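Local coordinates for metallo-beta-lactamase family protein (Thermus thermophilus, PDB 2ZO4) that probably acts as a zinc-dependent hydrolase of the metallo-beta-lactamase superfamily, with two zinc ions bound in its active-site cleft, at residues A[67-72]-A[176-181]; A[148-153]-A[163-168]; A[185-190]-A[228-233]. All blocks are in the same frame, centred on the assembly; numbering follows the deposited sequence.

Contact 1 of 3, residues A[67-72]-A[176-181]. With ZN (zinc ion), chain B.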
loop_
_atom_site.group_PDB
_atom_site.type_symbol
_atom_site.label_atom_id
_atom_site.label_comp_id
_atom_site.label_asym_id
_atom_site.label_seq_id
_atom_site.Cartn_x
_atom_site.Cartn_y
_atom_site.Cartn_z
ATOM N N LEU A 67 13.874 2.215 -1.849
ATOM C CA LEU A 67 12.857 3.087 -1.274
ATOM C C LEU A 67 11.502 2.383 -1.306
ATOM O O LEU A 67 10.969 2.110 -2.379
ATOM C CB LEU A 67 12.800 4.427 -2.027
ATOM C CG LEU A 67 14.112 5.216 -2.160
ATOM C CD1 LEU A 67 13.919 6.443 -3.026
ATOM C CD2 LEU A 67 14.676 5.611 -0.793
ATOM N N LEU A 68 10.954 2.083 -0.131
ATOM C CA LEU A 68 9.677 1.369 -0.037
ATOM C C LEU A 68 8.508 2.304 0.234
ATOM O O LEU A 68 8.521 3.060 1.204
ATOM C CB LEU A 68 9.725 0.284 1.050
ATOM C CG LEU A 68 10.731 -0.861 0.892
ATOM C CD1 LEU A 68 10.627 -1.831 2.067
ATOM C CD2 LEU A 68 10.550 -1.597 -0.433
ATOM N N THR A 69 7.492 2.237 -0.621
ATOM C CA THR A 69 6.266 2.999 -0.403
ATOM C C THR A 69 5.502 2.458 0.803
ATOM O O THR A 69 4.986 3.233 1.608
ATOM C CB THR A 69 5.357 3.016 -1.653
ATOM O OG1 THR A 69 4.994 1.676 -2.006
ATOM C CG2 THR A 69 6.070 3.690 -2.830
ATOM N N HIS A 70 5.455 1.131 0.929
ATOM C CA HIS A 70 4.789 0.464 2.051
ATOM C C HIS A 70 5.169 -1.020 2.195
ATOM O O HIS A 70 5.946 -1.555 1.399
ATOM C CB HIS A 70 3.264 0.649 1.984
ATOM C CG HIS A 70 2.625 0.110 0.737
ATOM N ND1 HIS A 70 3.010 0.493 -0.531
ATOM C CD2 HIS A 70 1.594 -0.752 0.570
ATOM C CE1 HIS A 70 2.256 -0.122 -1.424
ATOM N NE2 HIS A 70 1.388 -0.881 -0.783
ATOM N N HIS A 71 4.595 -1.660 3.215
ATOM C CA HIS A 71 4.971 -3.007 3.651
ATOM C C HIS A 71 4.259 -4.156 2.933
ATOM O O HIS A 71 4.555 -5.325 3.212
ATOM C CB HIS A 71 4.683 -3.162 5.148
ATOM C CG HIS A 71 3.226 -3.316 5.457
ATOM N ND1 HIS A 71 2.368 -2.243 5.545
ATOM C CD2 HIS A 71 2.470 -4.419 5.677
ATOM C CE1 HIS A 71 1.149 -2.674 5.818
ATOM N NE2 HIS A 71 1.185 -3.991 5.904
ATOM N N HIS A 72 3.301 -3.850 2.060
ATOM C CA HIS A 72 2.556 -4.912 1.383
ATOM C C HIS A 72 3.516 -5.772 0.555
ATOM O O HIS A 72 4.503 -5.255 0.019
ATOM C CB HIS A 72 1.403 -4.354 0.534
ATOM C CG HIS A 72 0.305 -3.724 1.342
ATOM N ND1 HIS A 72 -0.671 -2.931 0.778
ATOM C CD2 HIS A 72 0.038 -3.758 2.670
ATOM C CE1 HIS A 72 -1.496 -2.513 1.721
ATOM N NE2 HIS A 72 -1.089 -3.000 2.878
ATOM N N ALA A 176 4.259 5.805 2.137
ATOM C CA ALA A 176 4.938 7.008 1.696
ATOM C C ALA A 176 4.929 7.078 0.175
ATOM O O ALA A 176 5.211 6.089 -0.496
ATOM C CB ALA A 176 6.371 7.036 2.234
ATOM N N ALA A 177 4.580 8.246 -0.358
ATOM C CA ALA A 177 4.807 8.551 -1.771
ATOM C C ALA A 177 6.120 9.319 -1.899
ATOM O O ALA A 177 6.587 9.930 -0.935
ATOM C CB ALA A 177 3.654 9.365 -2.340
ATOM N N PHE A 178 6.720 9.280 -3.084
ATOM C CA PHE A 178 7.968 9.987 -3.329
ATOM C C PHE A 178 7.766 10.996 -4.448
ATOM O O PHE A 178 7.437 10.629 -5.578
ATOM C CB PHE A 178 9.108 9.008 -3.636
ATOM C CG PHE A 178 9.385 8.033 -2.517
ATOM C CD1 PHE A 178 10.201 8.393 -1.448
ATOM C CD2 PHE A 178 8.812 6.758 -2.527
ATOM C CE1 PHE A 178 10.451 7.496 -0.399
ATOM C CE2 PHE A 178 9.055 5.851 -1.484
ATOM C CZ PHE A 178 9.876 6.223 -0.423
ATOM N N TYR A 179 7.953 12.270 -4.112
ATOM C CA TYR A 179 7.626 13.370 -5.015
ATOM C C TYR A 179 8.862 14.111 -5.519
ATOM O O TYR A 179 9.665 14.625 -4.731
ATOM C CB TYR A 179 6.647 14.335 -4.336
ATOM C CG TYR A 179 6.082 15.427 -5.233
ATOM C CD1 TYR A 179 5.590 15.138 -6.506
ATOM C CD2 TYR A 179 6.014 16.749 -4.787
ATOM C CE1 TYR A 179 5.060 16.147 -7.322
ATOM C CE2 TYR A 179 5.490 17.760 -5.590
ATOM C CZ TYR A 179 5.010 17.450 -6.852
ATOM O OH TYR A 179 4.489 18.449 -7.642
ATOM N N LEU A 180 9.001 14.144 -6.841
ATOM C CA LEU A 180 10.059 14.896 -7.509
ATOM C C LEU A 180 9.513 16.288 -7.793
ATOM O O LEU A 180 8.821 16.507 -8.790
ATOM C CB LEU A 180 10.489 14.196 -8.807
ATOM C CG LEU A 180 11.352 12.932 -8.702
ATOM C CD1 LEU A 180 10.588 11.749 -8.100
ATOM C CD2 LEU A 180 11.880 12.557 -10.068
ATOM N N GLU A 181 9.823 17.218 -6.892
ATOM C CA GLU A 181 9.165 18.519 -6.833
ATOM C C GLU A 181 9.413 19.399 -8.054
ATOM O O GLU A 181 8.483 20.034 -8.557
ATOM C CB GLU A 181 9.553 19.261 -5.548
ATOM C CG GLU A 181 9.000 18.615 -4.282
ATOM C CD GLU A 181 9.359 19.367 -3.011
ATOM O OE1 GLU A 181 10.444 19.986 -2.947
ATOM O OE2 GLU A 181 8.547 19.321 -2.066
HETATM ZN ZN ZN B . -0.503 -1.982 -1.238
HETATM O O HOH W 1 -0.230 -3.407 -2.629
#
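The backbones of 67-72 and 176-181 are tied together where strand 65-68 runs out into the zinc-binding loop, through one short hydrogen bond from Ala176 N to Thr69 O (2.7 Å). A CA-H...O contact from Thr69 CA to Ala176 O, 3.3 Å long, runs back the other way. Beyond this junction the contact is hydrophobic and centres on the Phe178 ring. Leu67 lays its CB over one face of that ring, a CH-pi contact with the carbon 4.2 Å from the ring centroid, while Thr69 CG2 reaches the rim at CE2 and Leu68 O also sits at the edge. Leu163 of strand 161-167 packs on both Leu67 and Phe178. The two branches of Thr69 do separate work: the methyl, anti to the carbonyl carbon, goes to the phenyl ring, whereas the hydroxyl (chi1 60°) accepts a bond from His70 ND1 at 2.7 Å, close to the imidazole plane. Asp37 is a second partner of this hydroxyl. The bond to ND1 limits the rotation of the His70 ring, whose NE2 is directed at the zinc ion, 2.2 Å away. His72 binds the same ion through ND1, also at 2.2 Å, and His171, Asp190 and a water complete its shell. His70 and His72 open the HxHxDH zinc signature of the metallo-beta-lactamase fold, which Asp74 and His75 complete in helix 73-76.

Contact 2 of 3, residues A[148-153]-A[163-168]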
loop_
_atom_site.group_PDB
_atom_site.type_symbol
_atom_site.label_atom_id
_atom_site.label_comp_id
_atom_site.label_asym_id
_atom_site.label_seq_id
_atom_site.Cartn_x
_atom_site.Cartn_y
_atom_site.Cartn_z
ATOM N N LEU A 148 15.971 1.748 7.315
ATOM C CA LEU A 148 16.100 3.090 7.878
ATOM C C LEU A 148 14.763 3.828 7.811
ATOM O O LEU A 148 14.130 3.855 6.752
ATOM C CB LEU A 148 17.193 3.878 7.148
ATOM C CG LEU A 148 18.641 3.452 7.412
ATOM C CD1 LEU A 148 19.576 4.084 6.400
ATOM C CD2 LEU A 148 19.066 3.823 8.835
ATOM N N PRO A 149 14.322 4.410 8.947
ATOM C CA PRO A 149 13.026 5.093 9.000
ATOM C C PRO A 149 12.990 6.432 8.264
ATOM O O PRO A 149 13.813 7.318 8.526
ATOM C CB PRO A 149 12.786 5.290 10.502
ATOM C CG PRO A 149 14.147 5.311 11.110
ATOM C CD PRO A 149 15.006 4.415 10.257
ATOM N N LEU A 150 12.035 6.557 7.344
ATOM C CA LEU A 150 11.774 7.815 6.655
ATOM C C LEU A 150 10.783 8.659 7.443
ATOM O O LEU A 150 9.973 8.135 8.199
ATOM C CB LEU A 150 11.242 7.567 5.238
ATOM C CG LEU A 150 12.173 6.864 4.242
ATOM C CD1 LEU A 150 11.408 6.469 2.980
ATOM C CD2 LEU A 150 13.366 7.734 3.899
ATOM N N ARG A 151 10.854 9.970 7.241
ATOM C CA ARG A 151 10.010 10.921 7.945
ATOM C C ARG A 151 9.260 11.768 6.916
ATOM O O ARG A 151 9.790 12.052 5.842
ATOM C CB ARG A 151 10.892 11.816 8.816
ATOM C CG ARG A 151 10.253 12.267 10.104
ATOM C CD ARG A 151 11.282 12.879 11.049
ATOM N NE ARG A 151 12.134 11.877 11.693
ATOM C CZ ARG A 151 12.717 12.041 12.880
ATOM N NH1 ARG A 151 12.540 13.164 13.565
ATOM N NH2 ARG A 151 13.477 11.082 13.387
ATOM N N ASP A 152 8.035 12.172 7.244
ATOM C CA ASP A 152 7.259 13.040 6.361
ATOM C C ASP A 152 8.012 14.343 6.101
ATOM O O ASP A 152 8.570 14.937 7.025
ATOM C CB ASP A 152 5.876 13.332 6.956
ATOM C CG ASP A 152 4.945 14.036 5.972
ATOM O OD1 ASP A 152 4.916 13.653 4.784
ATOM O OD2 ASP A 152 4.230 14.975 6.390
ATOM N N GLY A 153 8.041 14.769 4.840
ATOM C CA GLY A 153 8.664 16.041 4.465
ATOM C C GLY A 153 10.177 16.018 4.318
ATOM O O GLY A 153 10.785 17.037 3.983
ATOM N N LEU A 163 13.954 13.763 -4.108
ATOM C CA LEU A 163 12.650 13.174 -3.826
ATOM C C LEU A 163 12.125 13.640 -2.476
ATOM O O LEU A 163 12.822 13.536 -1.469
ATOM C CB LEU A 163 12.758 11.645 -3.828
ATOM C CG LEU A 163 12.865 10.900 -5.163
ATOM C CD1 LEU A 163 14.188 11.155 -5.877
ATOM C CD2 LEU A 163 12.677 9.416 -4.930
ATOM N N ARG A 164 10.896 14.145 -2.457
ATOM C CA ARG A 164 10.252 14.540 -1.213
ATOM C C ARG A 164 9.404 13.389 -0.691
ATOM O O ARG A 164 8.550 12.865 -1.411
ATOM C CB ARG A 164 9.382 15.785 -1.421
ATOM C CG ARG A 164 8.741 16.339 -0.142
ATOM C CD ARG A 164 9.755 17.063 0.745
ATOM N NE ARG A 164 10.287 18.255 0.082
ATOM C CZ ARG A 164 11.279 19.012 0.549
ATOM N NH1 ARG A 164 11.872 18.718 1.701
ATOM N NH2 ARG A 164 11.679 20.069 -0.147
ATOM N N VAL A 165 9.641 13.004 0.559
ATOM C CA VAL A 165 8.859 11.948 1.203
ATOM C C VAL A 165 7.512 12.492 1.683
ATOM O O VAL A 165 7.451 13.416 2.504
ATOM C CB VAL A 165 9.635 11.284 2.371
ATOM C CG1 VAL A 165 8.802 10.163 3.024
ATOM C CG2 VAL A 165 10.957 10.725 1.872
ATOM N N LEU A 166 6.433 11.921 1.154
ATOM C CA LEU A 166 5.085 12.321 1.547
ATOM C C LEU A 166 4.386 11.177 2.252
ATOM O O LEU A 166 3.977 10.209 1.615
ATOM C CB LEU A 166 4.258 12.762 0.337
ATOM C CG LEU A 166 4.826 13.768 -0.665
ATOM C CD1 LEU A 166 3.842 13.920 -1.806
ATOM C CD2 LEU A 166 5.121 15.125 -0.015
ATOM N N TRP A 167 4.267 11.293 3.572
ATOM C CA TRP A 167 3.532 10.327 4.373
ATOM C C TRP A 167 2.064 10.408 3.990
ATOM O O TRP A 167 1.424 11.461 4.119
ATOM C CB TRP A 167 3.729 10.598 5.866
ATOM C CG TRP A 167 3.021 9.642 6.791
ATOM C CD1 TRP A 167 2.875 8.291 6.632
ATOM C CD2 TRP A 167 2.391 9.967 8.038
ATOM N NE1 TRP A 167 2.183 7.758 7.697
ATOM C CE2 TRP A 167 1.876 8.764 8.575
ATOM C CE3 TRP A 167 2.214 11.161 8.754
ATOM C CZ2 TRP A 167 1.190 8.719 9.797
ATOM C CZ3 TRP A 167 1.525 11.117 9.970
ATOM C CH2 TRP A 167 1.022 9.903 10.476
ATOM N N THR A 168 1.554 9.293 3.479
ATOM C CA THR A 168 0.184 9.201 2.985
ATOM C C THR A 168 -0.504 7.959 3.570
ATOM O O THR A 168 -0.730 6.972 2.855
ATOM C CB THR A 168 0.147 9.175 1.439
ATOM O OG1 THR A 168 1.280 8.449 0.945
ATOM C CG2 THR A 168 0.178 10.604 0.871
#
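Val165, Asp152 and Gly153 give up the largest areas to this contact, at the turn that leads from strand 148-150 toward strand 155-158. Val165 directs its CB at the 148-153 segment, and CG1, anti to the backbone N (chi1 -179°), comes to 3.5 Å from Arg151 O and 4.2 Å from Leu150 CB. Leu156 of the intervening strand also packs on both Leu150 and Val165. The carbonyl of Val165 accepts a hydrogen bond from Gly153 N at 2.8 Å. One residue earlier, Asp152 OD1 accepts a hydrogen bond from Trp167 N at 2.7 Å, met from above the carboxylate plane, and its CB lies against Trp167 CB. A salt bridge to Arg220, on helix 210-222, gives OD1 a second, charged partner that probably offsets its negative charge.

In the alpha-beta-beta-alpha fold of the superfamily this corner is where the chain leaves the edge strand of one sheet and enters the other. The glycine at the turn has a positive phi (81°), a conformation that favours glycine, and its carbonyl accepts a hydrogen bond from Arg164 NH1 (3.0 Å from Gly153 O). Bends at chi2 and chi3 curl the arginine back to this oxygen, which lies near the guanidinium edge, while NE pairs with Glu181 on the adjoining hairpin. The Trp167 indole leads away from Asp152, stacks on His92 and donates through NE1 to Asp173 O.

Contact 3 of 3, residues A[185-190]-A[228-233]. With ZN (zinc ion), chain C; ZN (zinc ion), chain B.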
loop_
_atom_site.group_PDB
_atom_site.type_symbol
_atom_site.label_atom_id
_atom_site.label_comp_id
_atom_site.label_asym_id
_atom_site.label_seq_id
_atom_site.Cartn_x
_atom_site.Cartn_y
_atom_site.Cartn_z
ATOM N N VAL A 185 6.693 15.231 -10.744
ATOM C CA VAL A 185 6.415 13.816 -10.960
ATOM C C VAL A 185 6.242 13.137 -9.603
ATOM O O VAL A 185 7.136 13.196 -8.748
ATOM C CB VAL A 185 7.539 13.136 -11.787
ATOM C CG1 VAL A 185 7.390 11.611 -11.769
ATOM C CG2 VAL A 185 7.537 13.661 -13.226
ATOM N N LEU A 186 5.075 12.520 -9.416
ATOM C CA LEU A 186 4.737 11.840 -8.172
ATOM C C LEU A 186 4.822 10.335 -8.339
ATOM O O LEU A 186 4.155 9.759 -9.201
ATOM C CB LEU A 186 3.324 12.225 -7.712
ATOM C CG LEU A 186 2.750 11.535 -6.462
ATOM C CD1 LEU A 186 3.572 11.849 -5.212
ATOM C CD2 LEU A 186 1.290 11.919 -6.248
ATOM N N LEU A 187 5.651 9.704 -7.513
ATOM C CA LEU A 187 5.686 8.254 -7.428
ATOM C C LEU A 187 4.763 7.915 -6.269
ATOM O O LEU A 187 5.167 7.949 -5.101
ATOM C CB LEU A 187 7.124 7.744 -7.213
ATOM C CG LEU A 187 8.152 8.214 -8.257
ATOM C CD1 LEU A 187 9.562 7.748 -7.895
ATOM C CD2 LEU A 187 7.777 7.760 -9.679
ATOM N N ALA A 188 3.512 7.616 -6.615
ATOM C CA ALA A 188 2.401 7.628 -5.668
ATOM C C ALA A 188 2.252 6.372 -4.817
ATOM O O ALA A 188 1.501 6.379 -3.843
ATOM C CB ALA A 188 1.091 7.919 -6.406
ATOM N N GLY A 189 2.960 5.302 -5.176
ATOM C CA GLY A 189 2.748 3.996 -4.543
ATOM C C GLY A 189 1.302 3.576 -4.726
ATOM O O GLY A 189 0.747 3.727 -5.809
ATOM N N ASP A 190 0.679 3.076 -3.662
ATOM C CA ASP A 190 -0.735 2.730 -3.713
ATOM C C ASP A 190 -1.640 3.739 -3.003
ATOM O O ASP A 190 -2.747 3.399 -2.606
ATOM C CB ASP A 190 -0.975 1.325 -3.149
ATOM C CG ASP A 190 -0.332 0.229 -3.985
ATOM O OD1 ASP A 190 0.312 0.524 -5.015
ATOM O OD2 ASP A 190 -0.470 -0.945 -3.588
ATOM N N VAL A 228 1.949 14.750 -12.955
ATOM C CA VAL A 228 1.654 13.366 -13.328
ATOM C C VAL A 228 1.953 12.455 -12.133
ATOM O O VAL A 228 2.817 12.767 -11.309
ATOM C CB VAL A 228 2.460 12.924 -14.595
ATOM C CG1 VAL A 228 3.962 12.838 -14.298
ATOM C CG2 VAL A 228 1.936 11.601 -15.150
ATOM N N ALA A 229 1.221 11.350 -12.026
ATOM C CA ALA A 229 1.509 10.353 -10.999
ATOM C C ALA A 229 1.742 8.985 -11.609
ATOM O O ALA A 229 0.978 8.536 -12.465
ATOM C CB ALA A 229 0.394 10.289 -9.961
ATOM N N TYR A 230 2.816 8.341 -11.169
ATOM C CA TYR A 230 3.097 6.962 -11.531
ATOM C C TYR A 230 2.939 6.117 -10.271
ATOM O O TYR A 230 3.706 6.250 -9.314
ATOM C CB TYR A 230 4.503 6.827 -12.120
ATOM C CG TYR A 230 4.771 7.729 -13.304
ATOM C CD1 TYR A 230 4.014 7.627 -14.474
ATOM C CD2 TYR A 230 5.789 8.678 -13.261
ATOM C CE1 TYR A 230 4.260 8.461 -15.566
ATOM C CE2 TYR A 230 6.044 9.511 -14.344
ATOM C CZ TYR A 230 5.274 9.398 -15.491
ATOM O OH TYR A 230 5.526 10.218 -16.563
ATOM N N ALA A 231 1.919 5.265 -10.282
ATOM C CA ALA A 231 1.487 4.544 -9.095
ATOM C C ALA A 231 1.987 3.101 -9.075
ATOM O O ALA A 231 2.684 2.662 -9.994
ATOM C CB ALA A 231 -0.032 4.594 -8.986
ATOM N N GLY A 232 1.628 2.376 -8.017
ATOM C CA GLY A 232 2.083 1.001 -7.814
ATOM C C GLY A 232 1.403 -0.012 -8.715
ATOM O O GLY A 232 1.926 -1.105 -8.925
ATOM N N HIS A 233 0.236 0.350 -9.244
ATOM C CA HIS A 233 -0.504 -0.516 -10.161
ATOM C C HIS A 233 -1.176 0.302 -11.254
ATOM O O HIS A 233 -1.419 1.498 -11.080
ATOM C CB HIS A 233 -1.545 -1.349 -9.407
ATOM C CG HIS A 233 -0.984 -2.111 -8.249
ATOM N ND1 HIS A 233 -0.331 -3.316 -8.398
ATOM C CD2 HIS A 233 -0.964 -1.834 -6.924
ATOM C CE1 HIS A 233 0.059 -3.751 -7.214
ATOM N NE2 HIS A 233 -0.311 -2.869 -6.303
HETATM ZN ZN ZN C . 0.420 -2.652 -4.344
HETATM ZN ZN ZN B . -0.503 -1.982 -1.238
HETATM O O HOH W 2 4.873 4.576 -7.140
HETATM O O HOH W 1 -0.230 -3.407 -2.629
#
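Strands 185-189 and 228-231 are the parallel pair of a beta-alpha-beta unit whose crossover contains helix 210-222, and both run toward the two zinc ions. Leu186 is bonded through both its backbone groups: its N donates to Val228 O (3.0 Å), and its carbonyl accepts Tyr230 N (2.8 Å). Ala188 N continues the pattern to Tyr230 O. At Gly189 the direct pattern breaks, and a water bridges its N to that same oxygen. On one face of the sheet Val185 CG1 packs against Tyr230 CE2 at 3.6 Å, and Leu187 CD2 meets the edge of the tyrosine ring; on the other, Leu186 CD2 lies against Ala229 CB, which Ala188 CB also approaches. The last direct backbone bond runs from Gly232 N to Gly189 O (2.7 Å), one residue before the metal ligands. Asp190 CG stands anti to its carbonyl carbon (chi1 -65°), placing the carboxylate beside His233, its plane 45° from the imidazole. Asp190 OD2 bridges the metals, at 2.1 Å and a longer 2.6 Å. His233 NE2 binds the nearer ion at 2.1 Å, and Thr21 O holds its ND1. Asp74 and His75 complete that ion's shell and His70, His72 and His171 the other's; with a water bound to both, they make up the dinuclear centre characteristic of the metallo-beta-lactamase superfamily.

From the N terminus, the chain builds most of the first sheet and reaches 67-72, which opens the long loop closed by contact 1 at 176-181. Contact 2 is nested inside that loop: strand 148-150 is the last of the first sheet, and the chain returns at 163-168 within the second. Contact 3 follows in series, closing the crossover between 185-190 and 228-233. Strands 161-167, 176-180 and 185-189 are consecutive neighbours in the second sheet, so backbone bonds link contact 1 to both others, as between Phe178 and Leu187. Contacts 1 and 2 join the two sheets, while contacts 1 and 3 converge on one zinc ion and a shared water.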